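Long-range contact in endonuclease V isoform X2 (Ciona intestinalis, PDB 6OZI), which probably cleaves inosine-containing nucleic acids, chiefly RNA, near the deaminated base by metal-ion-dependent hydrolysis: residues P63-V68 against K218-T223. The protein carries 1 engineered substitution. Sequence-based numbering, arbitrary orientation.
Sequences PEMKQV and KGCTKT. With nucleotides of chain D.
The turn that joins the antiparallel strands 52-61 and 67-76 at one edge of the sheet meets the loop leaving helix 210-219, and M65 makes most of the contact with C220 and K222. M65 takes a left-handed backbone conformation (phi 61°) within the turn, and its side chain points toward 218-223. Its chain bends at chi2 (-57°) and again at chi3, laying the thioether alongside C220: CE approaches C220 SG at 3.7 Å and SD lies 3.8 Å from C220 CA. A flexible, unbranched methionine suits this place, since it can fold its sulfur and methyl over a small cysteine; L60 and E227 also touch M65, and V38 and P228 touch C220. On another side of M65 the extended chain of K222 runs toward the turn, its CE 4.0 Å from M65 CB. A lysine fits here because its methylenes pack against M65 while its ammonium group stays toward solvent. That group lies 4.8 Å from K66 NZ, measured from K222 NZ, a proximity of like charges that solvent probably screens. At the other end a water bridges the backbones, donating to P63 O at 3.0 Å and also to G219 O, two acceptors that cannot bond each other directly. With an alanine at M65, C220 SG would probably lose the methyl it packs on, and a gap would open between the turn and the loop. Just beyond K222, T223 touches the nucleic acid backbone, its CG2 3.3 Å from O5' of DC11 in chain D, and its OG1 is hydrogen-bonded to K230 NZ. The arrangement is thus edge packing of a beta-hairpin turn against a helix-to-helix connection, within the RNase H-like fold of endonuclease V.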
ATOM      1  N   PRO A  63      -4.711  28.926   0.914  1.00 30.80           N
ATOM      2  CA  PRO A  63      -4.146  27.893   0.035  1.00 30.56           C
ATOM      3  C   PRO A  63      -2.988  27.078   0.613  1.00 30.77           C
ATOM      4  O   PRO A  63      -2.369  26.321  -0.133  1.00 30.41           O
ATOM      5  CB  PRO A  63      -3.648  28.713  -1.153  1.00 31.44           C
ATOM      6  CG  PRO A  63      -3.191  29.996  -0.513  1.00 32.46           C
ATOM      7  CD  PRO A  63      -4.093  30.242   0.675  1.00 31.66           C
ATOM      8  N   GLU A  64      -2.699  27.220   1.907  1.00 29.07           N
ATOM      9  CA  GLU A  64      -1.514  26.580   2.473  1.00 30.59           C
ATOM     10  C   GLU A  64      -1.628  25.057   2.541  1.00 30.24           C
ATOM     11  O   GLU A  64      -0.596  24.384   2.623  1.00 32.44           O
ATOM     12  CB  GLU A  64      -1.232  27.134   3.869  1.00 33.13           C
ATOM     13  CG  GLU A  64      -0.776  28.583   3.892  1.00 37.90           C
ATOM     14  CD  GLU A  64      -1.932  29.572   3.797  1.00 40.53           C
ATOM     15  OE1 GLU A  64      -3.104  29.134   3.765  1.00 39.40           O
ATOM     16  OE2 GLU A  64      -1.664  30.793   3.754  1.00 43.77           O
ATOM     17  N   MET A  65      -2.846  24.508   2.505  1.00 28.84           N
ATOM     18  CA  MET A  65      -3.077  23.056   2.545  1.00 29.49           C
ATOM     19  C   MET A  65      -2.553  22.431   3.834  1.00 30.19           C
ATOM     20  O   MET A  65      -2.040  21.314   3.835  1.00 31.90           O
ATOM     21  CB  MET A  65      -2.486  22.337   1.329  1.00 29.42           C
ATOM     22  CG  MET A  65      -3.267  22.524   0.046  1.00 28.60           C
ATOM     23  SD  MET A  65      -4.983  21.984   0.205  1.00 29.46           S
ATOM     24  CE  MET A  65      -5.781  23.586   0.220  1.00 29.81           C
ATOM     25  N   LYS A  66      -2.673  23.157   4.938  1.00 29.26           N
ATOM     26  CA  LYS A  66      -2.288  22.661   6.253  1.00 30.89           C
ATOM     27  C   LYS A  66      -3.521  22.162   6.990  1.00 28.11           C
ATOM     28  O   LYS A  66      -4.511  22.888   7.119  1.00 25.70           O
ATOM     29  CB  LYS A  66      -1.592  23.752   7.066  1.00 36.55           C
ATOM     30  CG  LYS A  66      -0.234  24.197   6.532  1.00 42.85           C
ATOM     31  CD  LYS A  66       0.860  23.197   6.903  1.00 48.12           C
ATOM     32  CE  LYS A  66       1.156  22.165   5.821  1.00 50.61           C
ATOM     33  NZ  LYS A  66       2.165  21.170   6.323  1.00 52.69           N
ATOM     34  N   GLN A  67      -3.454  20.926   7.472  1.00 28.02           N
ATOM     35  CA  GLN A  67      -4.579  20.333   8.180  1.00 28.38           C
ATOM     36  C   GLN A  67      -4.797  21.071   9.499  1.00 28.28           C
ATOM     37  O   GLN A  67      -3.870  21.206  10.308  1.00 28.19           O
ATOM     38  CB  GLN A  67      -4.324  18.849   8.434  1.00 29.75           C
ATOM     39  CG  GLN A  67      -5.526  18.099   8.981  1.00 31.70           C
ATOM     40  CD  GLN A  67      -5.199  16.645   9.272  1.00 34.26           C
ATOM     41  OE1 GLN A  67      -4.908  15.868   8.360  1.00 35.48           O
ATOM     42  NE2 GLN A  67      -5.236  16.273  10.550  1.00 33.21           N
ATOM     43  N   VAL A  68      -6.007  21.590   9.694  1.00 27.92           N
ATOM     44  CA  VAL A  68      -6.371  22.255  10.941  1.00 29.36           C
ATOM     45  C   VAL A  68      -7.485  21.536  11.681  1.00 30.00           C
ATOM     46  O   VAL A  68      -7.729  21.859  12.855  1.00 31.26           O
ATOM     47  CB  VAL A  68      -6.761  23.732  10.710  1.00 28.94           C
ATOM     48  CG1 VAL A  68      -5.562  24.541  10.233  1.00 28.62           C
ATOM     49  CG2 VAL A  68      -7.898  23.831   9.705  1.00 28.78           C
ATOM     50  N   LYS A 218      -7.100  22.539  -8.429  1.00 24.28           N
ATOM     51  CA  LYS A 218      -5.709  22.873  -8.741  1.00 23.94           C
ATOM     52  C   LYS A 218      -4.997  23.456  -7.531  1.00 24.54           C
ATOM     53  O   LYS A 218      -3.861  23.073  -7.219  1.00 26.20           O
ATOM     54  CB  LYS A 218      -5.642  23.854  -9.912  1.00 25.02           C
ATOM     55  CG  LYS A 218      -4.222  24.224 -10.351  1.00 28.48           C
ATOM     56  CD  LYS A 218      -4.225  24.746 -11.792  1.00 32.61           C
ATOM     57  CE  LYS A 218      -2.819  24.941 -12.363  1.00 38.77           C
ATOM     58  NZ  LYS A 218      -2.865  25.136 -13.858  1.00 41.98           N
ATOM     59  N   GLY A 219      -5.650  24.399  -6.841  1.00 23.91           N
ATOM     60  CA  GLY A 219      -5.069  24.976  -5.640  1.00 25.95           C
ATOM     61  C   GLY A 219      -4.848  23.969  -4.525  1.00 25.86           C
ATOM     62  O   GLY A 219      -3.989  24.173  -3.663  1.00 26.32           O
ATOM     63  N   CYS A 220      -5.616  22.879  -4.518  1.00 23.74           N
ATOM     64  CA  CYS A 220      -5.471  21.836  -3.511  1.00 25.25           C
ATOM     65  C   CYS A 220      -4.484  20.749  -3.915  1.00 25.41           C
ATOM     66  O   CYS A 220      -4.324  19.783  -3.167  1.00 25.41           O
ATOM     67  CB  CYS A 220      -6.826  21.184  -3.210  1.00 23.21           C
ATOM     68  SG  CYS A 220      -8.029  22.261  -2.402  1.00 25.26           S
ATOM     69  N   THR A 221      -3.820  20.877  -5.062  1.00 25.02           N
ATOM     70  CA  THR A 221      -3.021  19.792  -5.621  1.00 25.48           C
ATOM     71  C   THR A 221      -1.550  19.958  -5.249  1.00 28.38           C
ATOM     72  O   THR A 221      -0.915  20.955  -5.615  1.00 28.35           O
ATOM     73  CB  THR A 221      -3.174  19.726  -7.141  1.00 24.68           C
ATOM     74  OG1 THR A 221      -4.508  19.321  -7.476  1.00 22.95           O
ATOM     75  CG2 THR A 221      -2.184  18.731  -7.731  1.00 23.84           C
ATOM     76  N   LYS A 222      -1.018  18.981  -4.517  1.00 26.27           N
ATOM     77  CA  LYS A 222       0.417  18.755  -4.415  1.00 27.75           C
ATOM     78  C   LYS A 222       0.839  17.534  -5.218  1.00 28.19           C
ATOM     79  O   LYS A 222       1.753  17.615  -6.045  1.00 28.43           O
ATOM     80  CB  LYS A 222       0.845  18.589  -2.947  1.00 29.27           C
ATOM     81  CG  LYS A 222       0.727  19.851  -2.111  1.00 31.52           C
ATOM     82  CD  LYS A 222       1.254  19.640  -0.699  1.00 35.74           C
ATOM     83  CE  LYS A 222       1.095  20.902   0.141  1.00 39.27           C
ATOM     84  NZ  LYS A 222       1.420  20.685   1.585  1.00 42.86           N
ATOM     85  N   THR A 223       0.169  16.404  -5.004  1.00 28.59           N
ATOM     86  CA  THR A 223       0.287  15.207  -5.816  1.00 27.08           C
ATOM     87  C   THR A 223      -1.058  14.969  -6.511  1.00 24.31           C
ATOM     88  O   THR A 223      -1.951  15.818  -6.466  1.00 23.63           O
ATOM     89  CB  THR A 223       0.725  14.025  -4.941  1.00 27.37           C
ATOM     90  OG1 THR A 223      -0.248  13.796  -3.916  1.00 25.42           O
ATOM     91  CG2 THR A 223       2.072  14.326  -4.288  1.00 28.48           C
TER
ATOM     92  P    DC D  11       2.625  11.883  -0.621  1.00 43.19           P
ATOM     93  OP1  DC D  11       3.279  13.143  -0.200  1.00 46.35           O
ATOM     94  OP2  DC D  11       1.229  11.575  -0.235  1.00 40.63           O
ATOM     95  O5'  DC D  11       2.689  11.860  -2.199  1.00 42.13           O
ATOM     96  C5'  DC D  11       2.280  10.713  -2.885  1.00 39.32           C
ATOM     97  C4'  DC D  11       3.268  10.378  -3.972  1.00 35.88           C
ATOM     98  O4'  DC D  11       4.138   9.331  -3.518  1.00 35.51           O
ATOM     99  C3'  DC D  11       2.633   9.861  -5.236  1.00 32.95           C
ATOM    100  O3'  DC D  11       2.366  10.951  -6.072  1.00 30.13           O
ATOM    101  C2'  DC D  11       3.710   8.956  -5.827  1.00 33.82           C
ATOM    102  C1'  DC D  11       4.479   8.489  -4.596  1.00 34.97           C
ATOM    103  N1   DC D  11       4.217   7.076  -4.188  1.00 35.11           N
ATOM    104  C2   DC D  11       4.838   6.040  -4.878  1.00 34.64           C
ATOM    105  O2   DC D  11       5.563   6.317  -5.837  1.00 35.62           O
ATOM    106  N3   DC D  11       4.622   4.763  -4.481  1.00 33.97           N
ATOM    107  C4   DC D  11       3.838   4.511  -3.438  1.00 34.23           C
ATOM    108  N4   DC D  11       3.655   3.233  -3.082  1.00 33.34           N
ATOM    109  C5   DC D  11       3.195   5.559  -2.714  1.00 35.71           C
ATOM    110  C6   DC D  11       3.416   6.815  -3.117  1.00 35.71           C
ATOM    111  P    DA D  12       1.156  10.884  -7.119  1.00 28.78           P
ATOM    112  OP1  DA D  12       1.131  12.202  -7.791  1.00 29.18           O
ATOM    113  OP2  DA D  12      -0.046  10.368  -6.420  1.00 29.72           O
ATOM    114  O5'  DA D  12       1.622   9.769  -8.165  1.00 31.62           O
ATOM    115  C5'  DA D  12       2.593  10.087  -9.150  1.00 32.25           C
ATOM    116  C4'  DA D  12       2.965   8.855  -9.941  1.00 33.62           C
ATOM    117  O4'  DA D  12       3.633   7.926  -9.065  1.00 35.04           O
ATOM    118  C3'  DA D  12       1.789   8.090 -10.525  1.00 34.48           C
ATOM    119  O3'  DA D  12       1.521   8.553 -11.842  1.00 34.75           O
ATOM    120  C2'  DA D  12       2.300   6.652 -10.539  1.00 35.74           C
ATOM    121  C1'  DA D  12       3.192   6.608  -9.311  1.00 36.16           C
ATOM    122  N9   DA D  12       2.510   6.110  -8.123  1.00 38.57           N
ATOM    123  C8   DA D  12       1.720   6.814  -7.259  1.00 40.05           C
ATOM    124  N7   DA D  12       1.236   6.092  -6.274  1.00 39.39           N
ATOM    125  C5   DA D  12       1.737   4.829  -6.517  1.00 38.10           C
ATOM    126  C6   DA D  12       1.592   3.606  -5.843  1.00 38.30           C
ATOM    127  N6   DA D  12       0.872   3.457  -4.729  1.00 38.86           N
ATOM    128  N1   DA D  12       2.226   2.539  -6.356  1.00 38.33           N
ATOM    129  C2   DA D  12       2.953   2.696  -7.471  1.00 37.48           C
ATOM    130  N3   DA D  12       3.160   3.784  -8.194  1.00 37.15           N
ATOM    131  C4   DA D  12       2.522   4.826  -7.657  1.00 37.67           C
TER
HETATM  132  O   HOH W   1      -2.713  26.218  -3.128  1.00 38.34           O